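Local coordinates for arginine 3rd transport system periplasmic binding protein (Legionella pneumophila subsp. pneumophila str. Philadelphia 1, PDB 3KZG), which probably binds arginine in the periplasm and delivers it to a membrane transport system, as a family 3 bacterial solute-binding protein, at residues I31-E36 against L66-M71. Numbering follows the deposited sequence.
Sequences IDLMQE and LVIASM
Met34, a selenomethionine on helix 29-40, and Ile68 of segment 66-71 face each other where a helix packs on the sheet in one lobe of the type II periplasmic-binding-protein fold. Strand 66-67 lies parallel to strand 4-13, and the backbones of Leu66 and Ile68 are hydrogen-bonded to Gly8 of that strand.

From its root outward, the Met34 side chain follows the branched isoleucine. CB lies 4.1 Å from Ile68 CG2 and about as far from Ile68 CD1, bridging the two methyl ends. CG stands opposite to the backbone N (chi1 -165°) and touches Ile68 CG2 at 4.0 Å. Beyond it the chain is bent at chi2 and again at chi3, bringing the selenium-methyl end toward Ile68; the exact placing of CE is doubtful, because the model sets it too close to Ile68 CB and CG2. Phe47 of strand 44-50 and Ile195 also border Met34.

Ile68 reaches out in the other sense: CG1 and CD1 run extended toward the helix, and CD1 touches both Met34 and, at 4.3 Å, CD2 of the neighbouring Leu33. Tyr87 packs against both Leu33 and Ile68, while Met215 of helix 202-217 adjoins Leu33. No hydrogen bond joins the two segments, and the buried contact is made by apolar side chains. Two backbone groups of 66-71 bond outside the contact: OD2 of Asp30, at the start of the same helix, accepts the N-H of Ser70, and Ile68 O is hydrogen-bonded to Thr9 OG1.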
ATOM      1  N   ILE A  31     -25.038   8.529  -4.636  1.00 17.50           N
ATOM      2  CA  ILE A  31     -25.068   9.979  -4.542  1.00 16.13           C
ATOM      3  C   ILE A  31     -23.658  10.532  -4.426  1.00 16.97           C
ATOM      4  O   ILE A  31     -23.274  11.420  -5.188  1.00 17.01           O
ATOM      5  CB  ILE A  31     -25.890  10.455  -3.318  1.00 17.36           C
ATOM      6  CG1 ILE A  31     -27.289   9.831  -3.343  1.00 18.13           C
ATOM      7  CG2 ILE A  31     -25.966  11.976  -3.303  1.00 16.60           C
ATOM      8  CD1 ILE A  31     -28.048  10.015  -4.642  1.00 18.50           C
ATOM      9  N   ASP A  32     -22.892  10.005  -3.472  1.00 17.51           N
ATOM     10  CA  ASP A  32     -21.526  10.455  -3.246  1.00 16.24           C
ATOM     11  C   ASP A  32     -20.623  10.217  -4.461  1.00 16.08           C
ATOM     12  O   ASP A  32     -19.776  11.051  -4.787  1.00 14.82           O
ATOM     13  CB  ASP A  32     -20.910   9.761  -2.019  1.00 18.75           C
ATOM     14  CG  ASP A  32     -21.612  10.117  -0.706  1.00 21.80           C
ATOM     15  OD1 ASP A  32     -22.270  11.178  -0.629  1.00 22.41           O
ATOM     16  OD2 ASP A  32     -21.487   9.332   0.262  1.00 22.85           O
ATOM     17  N   LEU A  33     -20.798   9.084  -5.129  1.00 15.41           N
ATOM     18  CA  LEU A  33     -19.976   8.785  -6.298  1.00 15.71           C
ATOM     19  C   LEU A  33     -20.235   9.792  -7.412  1.00 16.79           C
ATOM     20  O   LEU A  33     -19.314  10.457  -7.891  1.00 14.68           O
ATOM     21  CB  LEU A  33     -20.256   7.372  -6.814  1.00 14.62           C
ATOM     22  CG  LEU A  33     -19.431   7.004  -8.047  1.00 14.97           C
ATOM     23  CD1 LEU A  33     -17.944   7.117  -7.718  1.00 15.58           C
ATOM     24  CD2 LEU A  33     -19.774   5.609  -8.504  1.00 15.94           C
HETATM   25  N   MSE A  34     -21.495   9.889  -7.821  1.00 19.19           N
HETATM   26  CA  MSE A  34     -21.919  10.807  -8.877  1.00 22.57           C
HETATM   27  C   MSE A  34     -21.487  12.235  -8.546  1.00 22.46           C
HETATM   28  O   MSE A  34     -20.985  12.961  -9.406  1.00 21.77           O
HETATM   29  CB  MSE A  34     -23.444  10.740  -9.029  1.00 25.50           C
HETATM   30  CG  MSE A  34     -24.001  11.367 -10.313  1.00 30.08           C
HETATM   31 SE   MSE A  34     -23.181  10.647 -11.908  1.00 41.30          SE
HETATM   32  CE  MSE A  34     -24.286   9.082 -12.175  1.00 37.01           C
ATOM     33  N   GLN A  35     -21.679  12.630  -7.292  1.00 24.08           N
ATOM     34  CA  GLN A  35     -21.302  13.965  -6.835  1.00 24.75           C
ATOM     35  C   GLN A  35     -19.829  14.232  -7.140  1.00 23.42           C
ATOM     36  O   GLN A  35     -19.476  15.273  -7.694  1.00 22.99           O
ATOM     37  CB  GLN A  35     -21.544  14.083  -5.328  1.00 27.79           C
ATOM     38  CG  GLN A  35     -21.298  15.463  -4.742  1.00 32.24           C
ATOM     39  CD  GLN A  35     -22.301  16.495  -5.227  1.00 36.29           C
ATOM     40  OE1 GLN A  35     -22.221  16.975  -6.360  1.00 38.80           O
ATOM     41  NE2 GLN A  35     -23.260  16.836  -4.371  1.00 34.56           N
ATOM     42  N   GLU A  36     -18.974  13.282  -6.779  1.00 22.08           N
ATOM     43  CA  GLU A  36     -17.537  13.409  -7.006  1.00 22.11           C
ATOM     44  C   GLU A  36     -17.179  13.446  -8.500  1.00 21.07           C
ATOM     45  O   GLU A  36     -16.316  14.218  -8.915  1.00 20.74           O
ATOM     46  CB  GLU A  36     -16.810  12.257  -6.309  1.00 24.59           C
ATOM     47  CG  GLU A  36     -15.310  12.233  -6.484  1.00 26.42           C
ATOM     48  CD  GLU A  36     -14.639  13.509  -6.029  1.00 30.34           C
ATOM     49  OE1 GLU A  36     -15.197  14.193  -5.147  1.00 30.08           O
ATOM     50  OE2 GLU A  36     -13.543  13.817  -6.545  1.00 31.08           O
ATOM     51  N   LEU A  66     -28.189  11.895 -17.051  1.00 23.11           N
ATOM     52  CA  LEU A  66     -27.638  10.591 -16.713  1.00 22.09           C
ATOM     53  C   LEU A  66     -28.483   9.918 -15.641  1.00 21.02           C
ATOM     54  O   LEU A  66     -29.338  10.548 -15.023  1.00 22.50           O
ATOM     55  CB  LEU A  66     -26.209  10.759 -16.189  1.00 20.20           C
ATOM     56  CG  LEU A  66     -25.196  11.405 -17.131  1.00 20.01           C
ATOM     57  CD1 LEU A  66     -23.952  11.799 -16.355  1.00 21.90           C
ATOM     58  CD2 LEU A  66     -24.862  10.439 -18.263  1.00 18.13           C
ATOM     59  N   VAL A  67     -28.236   8.629 -15.436  1.00 20.44           N
ATOM     60  CA  VAL A  67     -28.934   7.863 -14.415  1.00 18.38           C
ATOM     61  C   VAL A  67     -27.940   6.982 -13.667  1.00 18.45           C
ATOM     62  O   VAL A  67     -27.078   6.343 -14.274  1.00 15.14           O
ATOM     63  CB  VAL A  67     -30.031   6.958 -15.016  1.00 17.41           C
ATOM     64  CG1 VAL A  67     -30.476   5.929 -13.988  1.00 17.91           C
ATOM     65  CG2 VAL A  67     -31.220   7.804 -15.446  1.00 18.18           C
ATOM     66  N   ILE A  68     -28.058   6.986 -12.344  1.00 17.63           N
ATOM     67  CA  ILE A  68     -27.225   6.170 -11.474  1.00 16.15           C
ATOM     68  C   ILE A  68     -28.126   5.696 -10.338  1.00 17.33           C
ATOM     69  O   ILE A  68     -28.573   6.482  -9.506  1.00 18.48           O
ATOM     70  CB  ILE A  68     -26.016   6.959 -10.910  1.00 13.96           C
ATOM     71  CG1 ILE A  68     -25.151   6.027 -10.054  1.00 13.50           C
ATOM     72  CG2 ILE A  68     -26.484   8.179 -10.116  1.00 16.85           C
ATOM     73  CD1 ILE A  68     -23.841   6.638  -9.602  1.00  8.15           C
ATOM     74  N   ALA A  69     -28.415   4.403 -10.344  1.00 17.62           N
ATOM     75  CA  ALA A  69     -29.267   3.795  -9.339  1.00 17.00           C
ATOM     76  C   ALA A  69     -29.008   2.304  -9.399  1.00 16.88           C
ATOM     77  O   ALA A  69     -29.826   1.546  -9.924  1.00 19.54           O
ATOM     78  CB  ALA A  69     -30.722   4.090  -9.653  1.00 20.16           C
ATOM     79  N   SER A  70     -27.859   1.894  -8.866  1.00 16.05           N
ATOM     80  CA  SER A  70     -27.454   0.493  -8.877  1.00 16.57           C
ATOM     81  C   SER A  70     -27.952  -0.155 -10.167  1.00 15.55           C
ATOM     82  O   SER A  70     -28.568  -1.213 -10.148  1.00 15.53           O
ATOM     83  CB  SER A  70     -28.007  -0.245  -7.640  1.00 17.65           C
ATOM     84  OG  SER A  70     -29.423  -0.283  -7.615  1.00 16.72           O
HETATM   85  N   MSE A  71     -27.675   0.496 -11.294  1.00 17.22           N
HETATM   86  CA  MSE A  71     -28.104  -0.006 -12.593  1.00 18.73           C
HETATM   87  C   MSE A  71     -27.178  -1.066 -13.163  1.00 16.40           C
HETATM   88  O   MSE A  71     -26.046  -0.774 -13.544  1.00 17.25           O
HETATM   89  CB  MSE A  71     -28.202   1.139 -13.592  1.00 22.55           C
HETATM   90  CG  MSE A  71     -28.964   0.746 -14.845  1.00 29.01           C
HETATM   91 SE   MSE A  71     -30.783   0.254 -14.372  1.00 39.90          SE
HETATM   92  CE  MSE A  71     -31.374   2.021 -13.839  1.00 28.06           C
TER